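PDB 2WPX: ORF14 from Streptomyces clavuligerus, which is a tandem GNAT protein of the clavulanic acid biosynthesis pathway that binds acetyl-CoA and probably acts as an acyltransferase. Local coordinates for residues L283-N288 / A318-E323; T269-E274 / H278-L283; A38-N43 / P261-Q266; V11-A14 / E19-G22; L25-L30 / G68-A73. All coordinates share one frame; numbering follows the deposited sequence.

Contact 1: residues L283-N288 / A318-E323; sequences LLKLAN and AALGFE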
# COMPACT_ATOMS: atom_id res chain seq x y z
N LEU A 283 6.53 -1.46 -21.85
CA LEU A 283 5.36 -1.58 -22.71
C LEU A 283 4.13 -1.74 -21.84
O LEU A 283 3.14 -1.08 -22.05
CB LEU A 283 5.48 -2.80 -23.63
CG LEU A 283 4.15 -3.23 -24.25
CD1 LEU A 283 3.73 -2.26 -25.33
CD2 LEU A 283 4.28 -4.64 -24.80
N LEU A 284 4.20 -2.64 -20.86
CA LEU A 284 3.13 -2.88 -19.93
C LEU A 284 2.67 -1.60 -19.15
O LEU A 284 1.49 -1.30 -19.10
CB LEU A 284 3.51 -4.05 -19.01
CG LEU A 284 3.38 -5.43 -19.65
CD1 LEU A 284 3.83 -6.50 -18.67
CD2 LEU A 284 1.94 -5.76 -20.15
N LYS A 285 3.59 -0.83 -18.58
CA LYS A 285 3.15 0.37 -17.83
C LYS A 285 2.48 1.40 -18.70
O LYS A 285 1.47 2.01 -18.28
CB LYS A 285 4.28 1.03 -17.05
CG LYS A 285 4.79 0.20 -15.94
CD LYS A 285 6.04 0.86 -15.43
CE LYS A 285 6.16 0.72 -13.92
NZ LYS A 285 6.77 -0.57 -13.74
N LEU A 286 3.01 1.58 -19.91
CA LEU A 286 2.48 2.59 -20.81
C LEU A 286 1.16 2.13 -21.37
O LEU A 286 0.23 2.94 -21.45
CB LEU A 286 3.44 2.92 -21.92
CG LEU A 286 4.55 3.84 -21.46
CD1 LEU A 286 5.56 3.82 -22.56
CD2 LEU A 286 4.03 5.26 -21.24
N ALA A 287 1.05 0.86 -21.76
CA ALA A 287 -0.25 0.38 -22.25
C ALA A 287 -1.29 0.42 -21.13
O ALA A 287 -2.41 0.83 -21.37
CB ALA A 287 -0.14 -1.09 -22.85
N ASN A 288 -0.92 -0.02 -19.92
CA ASN A 288 -1.89 0.04 -18.80
C ASN A 288 -2.27 1.47 -18.40
O ASN A 288 -3.41 1.72 -18.02
CB ASN A 288 -1.37 -0.69 -17.56
CG ASN A 288 -2.51 -1.31 -16.73
OD1 ASN A 288 -2.46 -1.30 -15.49
ND2 ASN A 288 -3.52 -1.87 -17.41
N ALA A 318 11.39 5.66 -13.70
CA ALA A 318 12.07 6.93 -13.96
C ALA A 318 11.96 7.37 -15.41
O ALA A 318 11.58 8.53 -15.68
CB ALA A 318 13.59 6.86 -13.54
N ALA A 319 12.27 6.47 -16.34
CA ALA A 319 12.09 6.78 -17.80
C ALA A 319 10.70 7.30 -18.03
O ALA A 319 10.46 8.03 -18.97
CB ALA A 319 12.28 5.52 -18.69
N LEU A 320 9.76 6.89 -17.20
CA LEU A 320 8.37 7.23 -17.50
C LEU A 320 7.95 8.55 -16.83
O LEU A 320 6.81 8.95 -16.93
CB LEU A 320 7.43 6.11 -17.01
CG LEU A 320 7.03 5.00 -17.99
CD1 LEU A 320 8.28 4.38 -18.53
CD2 LEU A 320 6.16 3.96 -17.32
N GLY A 321 8.88 9.20 -16.10
CA GLY A 321 8.54 10.45 -15.42
C GLY A 321 8.28 10.29 -13.91
O GLY A 321 8.04 11.29 -13.21
N PHE A 322 8.31 9.06 -13.40
CA PHE A 322 8.13 8.88 -11.97
C PHE A 322 9.33 9.54 -11.22
O PHE A 322 10.46 9.38 -11.63
CB PHE A 322 7.96 7.40 -11.57
CG PHE A 322 6.54 6.88 -11.71
CD1 PHE A 322 6.13 6.20 -12.86
CD2 PHE A 322 5.63 7.04 -10.67
CE1 PHE A 322 4.87 5.69 -12.97
CE2 PHE A 322 4.34 6.54 -10.76
CZ PHE A 322 3.94 5.87 -11.91
N GLU A 323 9.04 10.30 -10.14
CA GLU A 323 10.09 10.93 -9.34
C GLU A 323 10.01 10.47 -7.90
O GLU A 323 8.94 10.49 -7.28
CB GLU A 323 10.04 12.46 -9.44
CG GLU A 323 10.20 12.96 -10.86
CD GLU A 323 10.06 14.50 -11.00
OE1 GLU A 323 9.03 15.07 -10.58
OE2 GLU A 323 10.98 15.13 -11.55

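Contact 2: residues T269-E274 / H278-L283; sequences TVVHRE and HALGTL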
# COMPACT_ATOMS: atom_id res chain seq x y z
N THR A 269 4.66 -4.21 -11.46
CA THR A 269 4.81 -4.74 -12.78
C THR A 269 5.77 -5.86 -12.63
O THR A 269 6.88 -5.64 -12.15
CB THR A 269 5.41 -3.67 -13.71
OG1 THR A 269 4.60 -2.48 -13.62
CG2 THR A 269 5.46 -4.14 -15.17
N VAL A 270 5.36 -7.07 -12.98
CA VAL A 270 6.24 -8.21 -12.89
C VAL A 270 6.47 -8.83 -14.27
O VAL A 270 5.53 -9.06 -15.01
CB VAL A 270 5.68 -9.24 -11.95
CG1 VAL A 270 6.68 -10.30 -11.71
CG2 VAL A 270 5.35 -8.59 -10.63
N VAL A 271 7.71 -9.11 -14.63
CA VAL A 271 8.01 -9.72 -15.90
C VAL A 271 8.57 -11.10 -15.63
O VAL A 271 9.52 -11.24 -14.90
CB VAL A 271 9.00 -8.85 -16.76
CG1 VAL A 271 9.31 -9.52 -18.08
CG2 VAL A 271 8.41 -7.45 -17.02
N HIS A 272 7.98 -12.14 -16.24
CA HIS A 272 8.47 -13.51 -16.14
C HIS A 272 9.97 -13.62 -16.49
O HIS A 272 10.41 -13.06 -17.50
CB HIS A 272 7.64 -14.39 -17.07
CG HIS A 272 8.09 -15.82 -17.15
ND1 HIS A 272 7.20 -16.88 -17.10
CD2 HIS A 272 9.31 -16.37 -17.30
CE1 HIS A 272 7.86 -18.01 -17.22
NE2 HIS A 272 9.15 -17.73 -17.34
N ARG A 273 10.71 -14.38 -15.67
CA ARG A 273 12.16 -14.53 -15.80
C ARG A 273 12.64 -14.98 -17.20
O ARG A 273 13.70 -14.53 -17.64
CB ARG A 273 12.77 -15.45 -14.69
CG ARG A 273 12.44 -16.95 -14.86
CD ARG A 273 13.29 -17.85 -13.96
NE ARG A 273 12.65 -19.16 -13.81
CZ ARG A 273 13.24 -20.27 -13.36
NH1 ARG A 273 14.51 -20.26 -13.00
NH2 ARG A 273 12.54 -21.40 -13.26
N GLU A 274 11.91 -15.87 -17.87
CA GLU A 274 12.24 -16.25 -19.27
C GLU A 274 11.83 -15.21 -20.32
O GLU A 274 11.92 -15.48 -21.51
CB GLU A 274 11.63 -17.61 -19.66
CG GLU A 274 11.73 -18.68 -18.59
CD GLU A 274 11.21 -19.99 -19.09
OE1 GLU A 274 10.29 -20.54 -18.49
OE2 GLU A 274 11.71 -20.49 -20.12
N HIS A 278 13.01 -7.90 -23.49
CA HIS A 278 12.12 -7.42 -24.55
C HIS A 278 11.42 -6.12 -24.18
O HIS A 278 10.47 -5.71 -24.86
CB HIS A 278 11.08 -8.49 -24.85
CG HIS A 278 11.67 -9.80 -25.25
ND1 HIS A 278 12.03 -10.77 -24.33
CD2 HIS A 278 12.03 -10.29 -26.46
CE1 HIS A 278 12.59 -11.79 -24.96
NE2 HIS A 278 12.59 -11.52 -26.25
N ALA A 279 11.84 -5.47 -23.10
CA ALA A 279 11.17 -4.21 -22.71
C ALA A 279 9.67 -4.36 -22.41
O ALA A 279 8.88 -3.44 -22.62
CB ALA A 279 11.37 -3.14 -23.76
N LEU A 280 9.27 -5.51 -21.89
CA LEU A 280 7.91 -5.75 -21.42
C LEU A 280 7.46 -4.77 -20.32
O LEU A 280 6.34 -4.28 -20.34
CB LEU A 280 7.80 -7.18 -20.92
CG LEU A 280 7.35 -8.19 -21.95
CD1 LEU A 280 7.43 -7.67 -23.37
CD2 LEU A 280 7.99 -9.54 -21.79
N GLY A 281 8.34 -4.42 -19.41
CA GLY A 281 7.88 -3.54 -18.30
C GLY A 281 7.50 -2.14 -18.73
O GLY A 281 6.52 -1.57 -18.24
N THR A 282 8.30 -1.54 -19.62
CA THR A 282 7.92 -0.28 -20.23
C THR A 282 6.63 -0.42 -21.04
O THR A 282 5.75 0.38 -20.95
CB THR A 282 9.06 0.29 -21.07
OG1 THR A 282 10.18 0.53 -20.20
CG2 THR A 282 8.65 1.63 -21.67
N LEU A 283 6.53 -1.46 -21.85
CA LEU A 283 5.36 -1.58 -22.71
C LEU A 283 4.13 -1.74 -21.84
O LEU A 283 3.14 -1.08 -22.05
CB LEU A 283 5.48 -2.80 -23.63
CG LEU A 283 4.15 -3.23 -24.25
CD1 LEU A 283 3.73 -2.26 -25.33
CD2 LEU A 283 4.28 -4.64 -24.80

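Contact 3: residues A38-N43 / P261-Q266; sequences AAPPCN and PAYALQ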
# COMPACT_ATOMS: atom_id res chain seq x y z
N ALA A 38 0.20 12.84 -0.03
CA ALA A 38 -0.67 11.69 -0.11
C ALA A 38 -1.99 12.01 -0.76
O ALA A 38 -2.43 13.16 -0.71
CB ALA A 38 -0.91 11.02 1.34
N ALA A 39 -2.62 11.00 -1.37
CA ALA A 39 -4.01 11.18 -1.77
C ALA A 39 -4.80 11.32 -0.46
O ALA A 39 -4.52 10.59 0.46
CB ALA A 39 -4.50 9.98 -2.56
N PRO A 40 -5.72 12.28 -0.37
CA PRO A 40 -6.69 12.34 0.76
C PRO A 40 -7.35 10.98 1.00
O PRO A 40 -7.52 10.19 0.08
CB PRO A 40 -7.77 13.33 0.29
CG PRO A 40 -7.02 14.20 -0.84
CD PRO A 40 -6.00 13.27 -1.44
N PRO A 41 -7.68 10.70 2.24
CA PRO A 41 -8.32 9.44 2.59
C PRO A 41 -9.64 9.45 1.91
O PRO A 41 -10.26 10.48 1.88
CB PRO A 41 -8.52 9.55 4.10
CG PRO A 41 -7.48 10.50 4.54
CD PRO A 41 -7.37 11.52 3.42
N CYS A 42 -9.98 8.33 1.27
CA CYS A 42 -11.32 8.10 0.73
C CYS A 42 -12.15 7.36 1.80
O CYS A 42 -11.81 6.25 2.23
CB CYS A 42 -11.20 7.26 -0.55
SG CYS A 42 -12.70 6.52 -1.10
N ASN A 43 -13.23 7.98 2.21
CA ASN A 43 -14.13 7.42 3.22
C ASN A 43 -14.75 6.08 2.88
O ASN A 43 -14.91 5.24 3.76
CB ASN A 43 -15.19 8.46 3.58
CG ASN A 43 -14.57 9.62 4.33
OD1 ASN A 43 -13.43 9.54 4.70
ND2 ASN A 43 -15.30 10.69 4.54
N PRO A 261 -10.75 11.76 -7.77
CA PRO A 261 -10.70 11.47 -9.21
C PRO A 261 -9.33 11.71 -9.85
O PRO A 261 -9.06 11.19 -10.94
CB PRO A 261 -11.70 12.47 -9.82
CG PRO A 261 -12.64 12.87 -8.62
CD PRO A 261 -11.77 12.78 -7.41
N ALA A 262 -8.52 12.56 -9.25
CA ALA A 262 -7.21 12.89 -9.77
C ALA A 262 -6.08 11.96 -9.31
O ALA A 262 -4.94 12.14 -9.70
CB ALA A 262 -6.85 14.39 -9.37
N TYR A 263 -6.35 11.00 -8.44
CA TYR A 263 -5.26 10.19 -7.93
C TYR A 263 -5.41 8.72 -8.32
O TYR A 263 -6.50 8.22 -8.43
CB TYR A 263 -5.18 10.28 -6.40
CG TYR A 263 -4.71 11.61 -5.86
CD1 TYR A 263 -3.45 11.73 -5.27
CD2 TYR A 263 -5.54 12.74 -5.93
CE1 TYR A 263 -3.02 12.89 -4.76
CE2 TYR A 263 -5.10 13.95 -5.39
CZ TYR A 263 -3.84 13.99 -4.82
OH TYR A 263 -3.37 15.13 -4.28
N ALA A 264 -4.30 8.02 -8.51
CA ALA A 264 -4.40 6.60 -8.79
C ALA A 264 -3.14 5.92 -8.30
O ALA A 264 -2.14 6.57 -8.00
CB ALA A 264 -4.69 6.36 -10.31
N LEU A 265 -3.23 4.63 -8.12
CA LEU A 265 -2.08 3.89 -7.56
C LEU A 265 -1.58 2.88 -8.60
O LEU A 265 -2.34 2.10 -9.14
CB LEU A 265 -2.49 3.27 -6.21
CG LEU A 265 -1.57 2.47 -5.29
CD1 LEU A 265 -1.11 1.17 -5.95
CD2 LEU A 265 -0.37 3.29 -4.77
N GLN A 266 -0.30 2.95 -8.95
CA GLN A 266 0.30 1.96 -9.84
C GLN A 266 0.86 0.88 -9.02
O GLN A 266 1.67 1.13 -8.14
CB GLN A 266 1.43 2.57 -10.68
CG GLN A 266 2.07 1.59 -11.69
CD GLN A 266 3.14 2.25 -12.56
OE1 GLN A 266 2.82 2.76 -13.64
NE2 GLN A 266 4.41 2.29 -12.08

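Contact 4: residues V11-A14 / E19-G22; sequences VPLA and ETVG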
# COMPACT_ATOMS: atom_id res chain seq x y z
N VAL A 11 -11.40 2.78 23.11
CA VAL A 11 -12.66 2.18 22.71
C VAL A 11 -12.41 1.51 21.34
O VAL A 11 -11.73 2.07 20.50
CB VAL A 11 -13.74 3.31 22.59
CG1 VAL A 11 -13.08 4.56 22.25
CG2 VAL A 11 -14.81 3.00 21.52
N PRO A 12 -12.90 0.28 21.15
CA PRO A 12 -12.73 -0.32 19.84
C PRO A 12 -13.39 0.54 18.75
O PRO A 12 -14.40 1.19 18.96
CB PRO A 12 -13.44 -1.68 19.97
CG PRO A 12 -13.36 -2.01 21.40
CD PRO A 12 -13.41 -0.68 22.15
N LEU A 13 -12.78 0.51 17.57
CA LEU A 13 -13.31 1.12 16.38
C LEU A 13 -14.09 0.06 15.54
O LEU A 13 -13.51 -0.82 14.93
CB LEU A 13 -12.13 1.72 15.63
CG LEU A 13 -12.33 2.34 14.24
CD1 LEU A 13 -13.58 3.26 14.27
CD2 LEU A 13 -11.06 3.08 13.88
N ALA A 14 -15.41 0.15 15.54
CA ALA A 14 -16.29 -0.79 14.89
C ALA A 14 -17.09 -0.02 13.84
O ALA A 14 -17.47 1.13 14.07
CB ALA A 14 -17.26 -1.42 15.94
N GLU A 19 -20.98 7.34 14.86
CA GLU A 19 -20.40 8.49 15.54
C GLU A 19 -18.90 8.38 15.66
O GLU A 19 -18.21 9.32 15.24
CB GLU A 19 -21.03 8.75 16.92
CG GLU A 19 -20.34 9.90 17.69
CD GLU A 19 -20.74 11.29 17.17
OE1 GLU A 19 -19.88 11.94 16.51
OE2 GLU A 19 -21.91 11.75 17.44
N THR A 20 -18.41 7.26 16.21
CA THR A 20 -16.97 6.98 16.29
C THR A 20 -16.30 6.84 14.90
O THR A 20 -15.22 7.38 14.69
CB THR A 20 -16.60 5.73 17.19
OG1 THR A 20 -17.28 5.83 18.43
CG2 THR A 20 -15.12 5.71 17.54
N VAL A 21 -16.93 6.16 13.94
CA VAL A 21 -16.33 6.13 12.60
C VAL A 21 -16.18 7.51 11.99
O VAL A 21 -15.14 7.80 11.42
CB VAL A 21 -17.10 5.27 11.58
CG1 VAL A 21 -16.43 5.36 10.24
CG2 VAL A 21 -17.17 3.82 12.03
N GLY A 22 -17.24 8.32 12.07
CA GLY A 22 -17.22 9.70 11.60
C GLY A 22 -16.06 10.54 12.13
O GLY A 22 -15.36 11.22 11.37

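Contact 5: residues L25-L30 / G68-A73; sequences LDLMAL and GRVVGA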
# COMPACT_ATOMS: atom_id res chain seq x y z
N LEU A 25 -12.78 9.22 10.65
CA LEU A 25 -12.68 9.71 9.27
C LEU A 25 -12.16 11.16 9.32
O LEU A 25 -11.17 11.50 8.61
CB LEU A 25 -14.05 9.61 8.56
CG LEU A 25 -14.60 8.21 8.25
CD1 LEU A 25 -15.91 8.28 7.51
CD2 LEU A 25 -13.56 7.48 7.40
N ASP A 26 -12.77 11.99 10.18
CA ASP A 26 -12.32 13.35 10.40
C ASP A 26 -10.90 13.50 10.94
O ASP A 26 -10.16 14.38 10.53
CB ASP A 26 -13.28 14.04 11.34
CG ASP A 26 -14.62 14.23 10.71
OD1 ASP A 26 -15.62 14.48 11.43
OD2 ASP A 26 -14.68 14.10 9.47
N LEU A 27 -10.54 12.71 11.93
CA LEU A 27 -9.17 12.73 12.39
C LEU A 27 -8.23 12.53 11.21
O LEU A 27 -7.18 13.18 11.12
CB LEU A 27 -8.98 11.60 13.37
CG LEU A 27 -7.55 11.30 13.84
CD1 LEU A 27 -7.17 12.43 14.77
CD2 LEU A 27 -7.46 9.94 14.55
N MET A 28 -8.55 11.59 10.32
CA MET A 28 -7.66 11.29 9.22
C MET A 28 -7.60 12.46 8.22
O MET A 28 -6.50 12.89 7.84
CB MET A 28 -7.98 9.95 8.52
CG MET A 28 -7.52 8.74 9.32
SD MET A 28 -7.90 7.21 8.47
CE MET A 28 -9.69 7.27 8.42
N ALA A 29 -8.76 12.92 7.78
CA ALA A 29 -8.84 14.07 6.87
C ALA A 29 -8.03 15.27 7.39
O ALA A 29 -7.32 15.94 6.62
CB ALA A 29 -10.31 14.48 6.68
N LEU A 30 -8.14 15.54 8.68
CA LEU A 30 -7.38 16.64 9.28
C LEU A 30 -5.88 16.36 9.37
O LEU A 30 -5.09 17.24 9.04
CB LEU A 30 -7.98 17.07 10.61
CG LEU A 30 -7.59 18.31 11.41
CD1 LEU A 30 -6.25 18.09 12.08
CD2 LEU A 30 -7.60 19.64 10.63
N GLY A 68 -14.20 12.69 25.73
CA GLY A 68 -15.26 12.24 24.85
C GLY A 68 -15.02 12.40 23.36
O GLY A 68 -15.88 11.99 22.57
N ARG A 69 -13.89 12.97 22.94
CA ARG A 69 -13.60 12.99 21.49
C ARG A 69 -12.36 12.21 21.11
O ARG A 69 -11.41 12.08 21.89
CB ARG A 69 -13.51 14.41 20.89
CG ARG A 69 -12.98 15.47 21.85
CD ARG A 69 -11.49 15.79 21.72
NE ARG A 69 -11.16 16.50 20.49
CZ ARG A 69 -10.16 17.39 20.30
NH1 ARG A 69 -9.35 17.83 21.26
NH2 ARG A 69 -10.03 17.86 19.08
N VAL A 70 -12.41 11.67 19.90
CA VAL A 70 -11.31 10.89 19.36
C VAL A 70 -10.12 11.81 19.19
O VAL A 70 -10.24 12.86 18.56
CB VAL A 70 -11.69 10.30 18.02
CG1 VAL A 70 -10.51 9.61 17.39
CG2 VAL A 70 -12.81 9.32 18.22
N VAL A 71 -8.98 11.42 19.74
CA VAL A 71 -7.81 12.19 19.52
C VAL A 71 -6.70 11.34 18.97
O VAL A 71 -5.56 11.82 18.79
CB VAL A 71 -7.37 12.93 20.82
CG1 VAL A 71 -8.38 14.04 21.14
CG2 VAL A 71 -7.25 11.96 21.97
N GLY A 72 -7.00 10.07 18.66
CA GLY A 72 -5.99 9.21 18.01
C GLY A 72 -6.56 7.86 17.69
O GLY A 72 -7.69 7.54 18.06
N ALA A 73 -5.78 7.04 17.00
CA ALA A 73 -6.30 5.79 16.48
C ALA A 73 -5.13 4.84 16.40
O ALA A 73 -4.04 5.24 16.09
CB ALA A 73 -6.89 6.01 15.12

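Contact 1: residues L283-N288 / A318-E323
The NZ of buried K285 is hydrogen-bonded to T269 OG1; on the way there the aliphatic chain of the lysine passes L320, where the two segments meet. The isobutyl group of L320 offers one methyl, CD2, which sits 3.5 Å from K285 CB. The same L320 CD2 is 3.6 Å from K285 CD, so the lysine methylenes straddle it as the two side chains cross obliquely. Lysine suits this place because its four methylenes pack like a hydrophobic residue while its end still reaches a polar partner. To turn that end toward T269 the chain bends near its tip, at chi3 (143°) and again at chi4 (85°). L286, one residue further along helix 280-295, adds a looser apolar contact, its CG lying 4.4 Å from L320 CG; its other neighbours include P168, L169 and P174.

L320 stands where helix 311-319 stops in a Schellman motif, and it points toward helix 280-295, the other helix of this pair in the C-terminal GNAT-family region. G321 turns the chain out with phi at 102°, a conformation in which a CB would press on the preceding carbonyl, so glycine fits naturally. G321 N bonds back to A318 O at 2.8 Å, and F322 then leads into strand 323-334. K285 also touches M313, V316 and N317 of helix 311-319.

Contact 2: residues T269-E274 / H278-L283
The turn from strand 263-271 into helix 280-295 is the first half of a beta-alpha-beta unit completed by strand 301-307, the part of a GNAT fold that usually cradles the pyrophosphate of coenzyme A. The acetyl-CoA pocket seen in this protein, however, lies between residues 90 and 145, away from this turn. V271 carries the largest share of the packing, against L280 and G281, and its side chain crosses that of L280 at about a right angle. Both valine methyls flank L280 CB, each 4.0 Å from it. V271 CG1 goes on to L280 CD2, 3.9 Å away, and V271 CG2 comes to 3.9 Å from G281 N. This division follows from chi1 of 179°, which sets CG1 anti to the backbone N and leaves CG2 beside it.

Further back on the strand, T269 CG2 meets the helix directly at G281 CA, 4.0 Å away. Both T269 and V271 point from the strand toward the helix, as alternate residues do, and G281, lying against the methyls of both, lets the first helical turn come close to the strand. A beta-branched threonine is apt as well, since its methyl faces the helix. Across the two segments the contact is therefore apolar, made of methyl and backbone surfaces, while T269 OG1 is held by T252 of the neighbouring strand and by K285 of the helix.

Contact 3: residues A38-N43 / P261-Q266
Y263 begins its approach to the 38-43 loop at CB, which lies 3.9 Å from A39 CB. With chi1 at -70° the ring stands beside its own backbone N, and the next atoms come against the same alanine methyl: CD1 of Y263 is 3.4 Å from A39 CB. Further out, Y263 CE1 meets the alanine backbone, 3.6 Å from A39 CA. That CA also lies over the ring face, making a CH-pi contact 3.9 Å from the centroid and 29° off the normal. P40 follows over the same face. Its CD is 4.3 Å from the ring centroid of Y263, a second CH-pi contact at 20° from the normal, and it sits nearest CZ and CE2. The tip, Y263 OH, comes to 4.2 Å from A38 O, too long for a hydrogen bond.

Alanine is small enough to let the backbone come down on the ring, while the polarised CD hydrogens of proline favour an aromatic face. Y263 also touches L301 of the adjacent strand. The loop links helices 18-33 and 43-51 of the N-terminal GNAT region, and strand 263-271 belongs to the C-terminal one, making this surface contact an interdomain junction of a tandem GNAT protein.

Contact 4: residues V11-A14 / E19-G22
A14 brings the flat group of this contact, its peptide carbonyl, up against V21: A14 O lies 3.4 Å from V21 CG2. The methyl approaches obliquely, displaced to one side of the peptide plane, so this is van der Waals packing against an oxygen. The valine torsion explains which branch is used, since chi1 near 178° puts CG2 on the side of its own N, the side from which A14 O comes. The same V21 CG2 is 4.3 Å from L13 CD1, so one methyl bridges the backbone of A14 and the leucine tip.

Strand 9-12 and helix 18-33 are the opening strand and first helix of the N-terminal GNAT-family region, and a short turn joins them. L13 and T20 are the closest pair in the backbone, with their CA atoms 6.9 Å apart. T20 is directed toward the 11-14 segment, and its methyl CG2 is 4.4 Å from L13 CD1, while T20 OG1 is hydrogen-bonded to D17 just before the helix. Threonine suits this first turn because it supplies a methyl for the interior and a hydroxyl for the helix start. L13 and V21 both reach L50 of helix 43-51, and V63 of strand 57-66 packs against L13 and T20.

Contact 5: residues L25-L30 / G68-A73
L27, on the inner side of helix 18-33, projects onto strand 69-79 where helix and sheet of the N-terminal GNAT region pack together. The axes of helix segment 25-30 and strand segment 69-73 run at 61° to each other and pass 9.0 Å apart; from the helix segment L27 alone reaches V70, V71, G72 and A73. Its chi1 of 172° carries CG out from the helix, and chi2 of 72° turns CD2 onto G72. This methyl takes most of the load. L27 CD2 is 3.8 Å from G72 CA, 4.0 Å from A73 CB and 4.2 Å from V70 CG1.

V70 and A73 point toward the helix whereas V71 points away, an order set by a classic beta bulge in which V71 and G72 both face V64 on strand 57-66. Glycine at 72 lets the leucine methyl reach the backbone itself, and A73 and V70 add a methyl each to the same CD2. L27 also packs on L91 and H93, next to V92, which binds acetyl-CoA, so this core layer lies close behind the cofactor site. The second methyl of L27, CD1, rests over the backbone, 4.4 Å from V71 C.

In the fold
From the N terminus, contact 4 comes first, closing the tight turn between strand 9-12 and helix 18-33. The same helix then enters contact 5, which closes a longer loop holding helix 43-51 and strand 57-66 and ties the helix to the sheet. Contact 3 crosses contact 5: its first segment, 38-43, lies inside that loop, and its second, 261-266, lies far along in the C-terminal region, so it links the two GNAT regions. P41 and N43 touch M28 and L25, joining contacts 3 and 5 in space. Strand 263-271 continues into contact 2, which closes another short strand-to-helix turn; contact 1 follows in series, shares L283, and brings in helix 311-319.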